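Local coordinates for protein Adenylate/guanylate cyclase/hydrolase, alpha/beta fold family (Ruegeria pomeroyi, PDB 3MR7) that probably acts as an adenylate cyclase through this class III nucleotide cyclase-like catalytic domain, which is one part of a longer protein, at residues R37-Q51 / T55-A69. Numbering follows the deposited sequence.
Sequences RRELIDPAIAQAGGQ and TTGDGMLARFDTAQA
Phe64 meets the turn that follows helix 27-47 with two different parts of its ring. Gly50 CA lies over a face, 3.9 Å from the ring centroid and 29° off the normal, a CH-pi contact, whereas Ala48 CB reaches Phe64 CE1 at 3.8 Å near the ring plane. Phe64 CG stands anti to the carbonyl carbon (chi1 -64°), directing the ring at these two neighbours of Gly49, whose positive phi marks a Schellman motif. One turn back, Ile45 CD1 touches Ala62 CB at 4.1 Å and Met60 SE at 4.2 Å, in directions roughly at right angles, continuing an apolar row along strand 59-64. Beyond the turn, Gln51 and Arg63 form an antiparallel hydrogen-bonded pair: Gln51 N to Arg63 O is 2.9 Å, Arg63 N to Gln51 O 2.8 Å. Their side chains run side by side, amide and guanidinium planes 56° apart, with Gln51 OE1 over a guanidinium face, so no side-chain hydrogen bond results. At the other end Arg37 NH1 reaches the syn lone pair of Asp42 OD1 at 2.8 Å, a salt bridge; Leu21 of the second subunit packs on Arg37, Thr55 and Met60. Apolar contacts thus seat the helix on the cyclase domain's sheet, while backbone bonds help set the register of its hairpin 51-56/59-64.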
loop_
_atom_site.group_PDB
_atom_site.type_symbol
_atom_site.label_atom_id
_atom_site.label_comp_id
_atom_site.label_asym_id
_atom_site.label_seq_id
_atom_site.Cartn_x
_atom_site.Cartn_y
_atom_site.Cartn_z
ATOM N N ARG A 37 -8.797 14.872 -9.313
ATOM C CA ARG A 37 -9.070 15.440 -8.002
ATOM C C ARG A 37 -10.030 16.617 -8.128
ATOM O O ARG A 37 -10.912 16.792 -7.305
ATOM C CB ARG A 37 -7.778 15.901 -7.328
ATOM C CG ARG A 37 -8.011 16.842 -6.174
ATOM C CD ARG A 37 -8.463 16.118 -4.925
ATOM N NE ARG A 37 -7.477 16.271 -3.871
ATOM C CZ ARG A 37 -7.613 17.081 -2.833
ATOM N NH1 ARG A 37 -8.716 17.796 -2.692
ATOM N NH2 ARG A 37 -6.649 17.163 -1.931
ATOM N N ARG A 38 -9.865 17.418 -9.172
ATOM C CA ARG A 38 -10.628 18.642 -9.255
ATOM C C ARG A 38 -11.979 18.436 -9.880
ATOM O O ARG A 38 -12.970 19.032 -9.450
ATOM C CB ARG A 38 -9.861 19.709 -10.016
ATOM C CG ARG A 38 -9.061 20.580 -9.121
ATOM C CD ARG A 38 -7.900 21.215 -9.869
ATOM N NE ARG A 38 -6.677 20.831 -9.190
ATOM C CZ ARG A 38 -6.107 21.577 -8.265
ATOM N NH1 ARG A 38 -6.643 22.750 -7.958
ATOM N NH2 ARG A 38 -5.006 21.161 -7.667
ATOM N N GLU A 39 -12.013 17.578 -10.888
ATOM C CA GLU A 39 -13.211 17.379 -11.676
ATOM C C GLU A 39 -14.068 16.199 -11.224
ATOM O O GLU A 39 -15.236 16.146 -11.548
ATOM C CB GLU A 39 -12.858 17.234 -13.147
ATOM C CG GLU A 39 -13.070 15.852 -13.694
ATOM C CD GLU A 39 -13.192 15.835 -15.211
ATOM O OE1 GLU A 39 -12.205 15.446 -15.880
ATOM O OE2 GLU A 39 -14.276 16.199 -15.732
ATOM N N LEU A 40 -13.511 15.272 -10.456
ATOM C CA LEU A 40 -14.210 14.018 -10.184
ATOM C C LEU A 40 -14.367 13.825 -8.698
ATOM O O LEU A 40 -15.486 13.780 -8.186
ATOM C CB LEU A 40 -13.416 12.875 -10.760
ATOM C CG LEU A 40 -14.128 11.667 -11.327
ATOM C CD1 LEU A 40 -13.232 11.099 -12.416
ATOM C CD2 LEU A 40 -14.408 10.626 -10.249
ATOM N N ILE A 41 -13.240 13.746 -8.002
ATOM C CA ILE A 41 -13.235 13.578 -6.554
ATOM C C ILE A 41 -13.838 14.732 -5.749
ATOM O O ILE A 41 -14.884 14.593 -5.118
ATOM C CB ILE A 41 -11.835 13.430 -6.075
ATOM C CG1 ILE A 41 -11.246 12.157 -6.650
ATOM C CG2 ILE A 41 -11.813 13.430 -4.568
ATOM C CD1 ILE A 41 -9.789 11.965 -6.274
ATOM N N ASP A 42 -13.160 15.867 -5.755
ATOM C CA ASP A 42 -13.616 17.007 -4.970
ATOM C C ASP A 42 -15.106 17.297 -5.138
ATOM O O ASP A 42 -15.782 17.573 -4.168
ATOM C CB ASP A 42 -12.758 18.247 -5.221
ATOM C CG ASP A 42 -11.389 18.162 -4.544
ATOM O OD1 ASP A 42 -11.120 17.141 -3.881
ATOM O OD2 ASP A 42 -10.582 19.120 -4.662
ATOM N N PRO A 43 -15.622 17.238 -6.372
ATOM C CA PRO A 43 -17.071 17.352 -6.605
ATOM C C PRO A 43 -17.946 16.253 -5.978
ATOM O O PRO A 43 -18.924 16.584 -5.314
ATOM C CB PRO A 43 -17.155 17.315 -8.127
ATOM C CG PRO A 43 -15.944 18.056 -8.518
ATOM C CD PRO A 43 -14.881 17.466 -7.623
ATOM N N ALA A 44 -17.611 14.984 -6.183
ATOM C CA ALA A 44 -18.409 13.883 -5.655
ATOM C C ALA A 44 -18.521 13.979 -4.142
ATOM O O ALA A 44 -19.554 13.651 -3.556
ATOM C CB ALA A 44 -17.796 12.492 -6.077
ATOM N N ILE A 45 -17.436 14.408 -3.515
ATOM C CA ILE A 45 -17.375 14.520 -2.068
ATOM C C ILE A 45 -18.289 15.628 -1.561
ATOM O O ILE A 45 -19.046 15.428 -0.618
ATOM C CB ILE A 45 -15.954 14.827 -1.590
ATOM C CG1 ILE A 45 -15.065 13.574 -1.665
ATOM C CG2 ILE A 45 -16.000 15.371 -0.198
ATOM C CD1 ILE A 45 -13.651 13.747 -1.128
ATOM N N ALA A 46 -18.213 16.798 -2.184
ATOM C CA ALA A 46 -19.153 17.887 -1.919
ATOM C C ALA A 46 -20.603 17.498 -2.209
ATOM O O ALA A 46 -21.457 17.612 -1.344
ATOM C CB ALA A 46 -18.785 19.089 -2.717
ATOM N N GLN A 47 -20.886 17.046 -3.422
ATOM C CA GLN A 47 -22.229 16.575 -3.741
ATOM C C GLN A 47 -22.794 15.664 -2.655
ATOM O O GLN A 47 -23.992 15.694 -2.383
ATOM C CB GLN A 47 -22.258 15.843 -5.088
ATOM C CG GLN A 47 -23.199 16.473 -6.121
ATOM C CD GLN A 47 -24.661 16.130 -5.883
ATOM O OE1 GLN A 47 -25.005 14.964 -5.681
ATOM N NE2 GLN A 47 -25.529 17.143 -5.910
ATOM N N ALA A 48 -21.925 14.865 -2.037
ATOM C CA ALA A 48 -22.345 13.837 -1.086
ATOM C C ALA A 48 -22.406 14.314 0.366
ATOM O O ALA A 48 -22.606 13.504 1.273
ATOM C CB ALA A 48 -21.408 12.624 -1.184
ATOM N N GLY A 49 -22.161 15.603 0.590
ATOM C CA GLY A 49 -22.236 16.189 1.919
ATOM C C GLY A 49 -20.956 16.129 2.735
ATOM O O GLY A 49 -20.862 16.649 3.864
ATOM N N GLY A 50 -19.949 15.498 2.163
ATOM C CA GLY A 50 -18.712 15.301 2.891
ATOM C C GLY A 50 -17.866 16.544 2.998
ATOM O O GLY A 50 -18.153 17.561 2.367
ATOM N N GLN A 51 -16.833 16.456 3.823
ATOM C CA GLN A 51 -15.804 17.479 3.887
ATOM C C GLN A 51 -14.462 16.813 3.848
ATOM O O GLN A 51 -14.223 15.847 4.578
ATOM C CB GLN A 51 -15.847 18.255 5.197
ATOM C CG GLN A 51 -17.193 18.702 5.658
ATOM C CD GLN A 51 -17.089 19.368 7.001
ATOM O OE1 GLN A 51 -17.892 19.114 7.897
ATOM N NE2 GLN A 51 -16.067 20.211 7.162
ATOM N N THR A 55 -5.132 16.639 3.189
ATOM C CA THR A 55 -4.359 15.687 2.439
ATOM C C THR A 55 -2.964 15.825 2.984
ATOM O O THR A 55 -2.487 16.921 3.221
ATOM C CB THR A 55 -4.428 15.919 0.930
ATOM O OG1 THR A 55 -3.613 17.034 0.586
ATOM C CG2 THR A 55 -5.816 16.252 0.542
ATOM N N THR A 56 -2.332 14.695 3.219
ATOM C CA THR A 56 -1.024 14.666 3.822
ATOM C C THR A 56 -0.177 13.716 3.006
ATOM O O THR A 56 -0.614 13.234 1.971
ATOM C CB THR A 56 -1.127 14.185 5.278
ATOM O OG1 THR A 56 -1.547 12.808 5.304
ATOM C CG2 THR A 56 -2.138 15.045 6.041
ATOM N N GLY A 57 1.033 13.445 3.462
ATOM C CA GLY A 57 1.867 12.472 2.798
ATOM C C GLY A 57 1.191 11.118 2.740
ATOM O O GLY A 57 1.547 10.270 1.922
ATOM N N ASP A 58 0.208 10.930 3.617
ATOM C CA ASP A 58 -0.490 9.659 3.776
ATOM C C ASP A 58 -1.642 9.581 2.804
ATOM O O ASP A 58 -2.263 8.533 2.649
ATOM C CB ASP A 58 -1.047 9.518 5.206
ATOM C CG ASP A 58 0.050 9.261 6.270
ATOM O OD1 ASP A 58 1.113 8.701 5.918
ATOM O OD2 ASP A 58 -0.170 9.601 7.467
ATOM N N GLY A 59 -1.938 10.697 2.153
ATOM C CA GLY A 59 -3.088 10.753 1.276
ATOM C C GLY A 59 -4.167 11.647 1.846
ATOM O O GLY A 59 -3.891 12.487 2.707
HETATM N N MSE A 60 -5.394 11.473 1.372
HETATM C CA MSE A 60 -6.474 12.357 1.777
HETATM C C MSE A 60 -7.490 11.717 2.718
HETATM O O MSE A 60 -7.688 10.514 2.722
HETATM C CB MSE A 60 -7.163 12.928 0.553
HETATM C CG MSE A 60 -8.647 13.079 0.728
HETATM SE SE MSE A 60 -9.460 13.492 -0.982
HETATM C CE MSE A 60 -9.082 15.403 -0.973
ATOM N N LEU A 61 -8.144 12.546 3.511
ATOM C CA LEU A 61 -9.026 12.067 4.556
ATOM C C LEU A 61 -10.274 12.908 4.522
ATOM O O LEU A 61 -10.189 14.122 4.591
ATOM C CB LEU A 61 -8.329 12.267 5.882
ATOM C CG LEU A 61 -8.706 11.436 7.082
ATOM C CD1 LEU A 61 -8.604 10.011 6.727
ATOM C CD2 LEU A 61 -7.698 11.761 8.148
ATOM N N ALA A 62 -11.438 12.297 4.398
ATOM C CA ALA A 62 -12.655 13.102 4.352
ATOM C C ALA A 62 -13.673 12.484 5.261
ATOM O O ALA A 62 -13.553 11.328 5.623
ATOM C CB ALA A 62 -13.200 13.210 2.941
ATOM N N ARG A 63 -14.687 13.247 5.631
ATOM C CA ARG A 63 -15.680 12.704 6.531
ATOM C C ARG A 63 -17.074 13.073 6.119
ATOM O O ARG A 63 -17.302 14.105 5.506
ATOM C CB ARG A 63 -15.422 13.157 7.959
ATOM C CG ARG A 63 -15.786 14.595 8.222
ATOM C CD ARG A 63 -15.145 15.051 9.502
ATOM N NE ARG A 63 -15.197 16.493 9.608
ATOM C CZ ARG A 63 -16.234 17.162 10.095
ATOM N NH1 ARG A 63 -17.310 16.518 10.528
ATOM N NH2 ARG A 63 -16.187 18.480 10.152
ATOM N N PHE A 64 -17.999 12.213 6.501
ATOM C CA PHE A 64 -19.378 12.258 6.053
ATOM C C PHE A 64 -20.349 12.040 7.236
ATOM O O PHE A 64 -19.992 11.483 8.279
ATOM C CB PHE A 64 -19.626 11.166 5.001
ATOM C CG PHE A 64 -18.832 11.328 3.738
ATOM C CD1 PHE A 64 -19.421 11.864 2.596
ATOM C CD2 PHE A 64 -17.507 10.914 3.674
ATOM C CE1 PHE A 64 -18.691 12.012 1.413
ATOM C CE2 PHE A 64 -16.768 11.052 2.497
ATOM C CZ PHE A 64 -17.364 11.608 1.361
ATOM N N ASP A 65 -21.589 12.469 7.058
ATOM C CA ASP A 65 -22.562 12.366 8.123
ATOM C C ASP A 65 -23.250 11.032 8.123
ATOM O O ASP A 65 -23.657 10.552 9.178
ATOM C CB ASP A 65 -23.583 13.477 8.009
ATOM C CG ASP A 65 -23.049 14.782 8.521
ATOM O OD1 ASP A 65 -22.214 14.757 9.468
ATOM O OD2 ASP A 65 -23.455 15.828 7.963
ATOM N N THR A 66 -23.390 10.433 6.946
ATOM C CA THR A 66 -23.928 9.085 6.878
ATOM C C THR A 66 -22.897 8.125 6.344
ATOM O O THR A 66 -22.031 8.523 5.589
ATOM C CB THR A 66 -25.222 9.000 6.037
ATOM O OG1 THR A 66 -25.055 9.661 4.766
ATOM C CG2 THR A 66 -26.339 9.644 6.806
ATOM N N ALA A 67 -22.989 6.862 6.743
ATOM C CA ALA A 67 -22.191 5.808 6.133
ATOM C C ALA A 67 -22.571 5.653 4.653
ATOM O O ALA A 67 -21.717 5.528 3.787
ATOM C CB ALA A 67 -22.378 4.510 6.879
ATOM N N GLN A 68 -23.854 5.713 4.346
ATOM C CA GLN A 68 -24.261 5.635 2.964
ATOM C C GLN A 68 -23.519 6.650 2.072
ATOM O O GLN A 68 -23.010 6.276 1.013
ATOM C CB GLN A 68 -25.759 5.796 2.858
ATOM C CG GLN A 68 -26.392 4.952 1.776
ATOM C CD GLN A 68 -27.907 5.189 1.653
ATOM O OE1 GLN A 68 -28.526 5.860 2.497
ATOM N NE2 GLN A 68 -28.507 4.630 0.601
ATOM N N ALA A 69 -23.428 7.916 2.492
ATOM C CA ALA A 69 -22.866 8.968 1.624
ATOM C C ALA A 69 -21.374 8.785 1.358
ATOM O O ALA A 69 -20.900 9.045 0.260
ATOM C CB ALA A 69 -23.134 10.345 2.191
#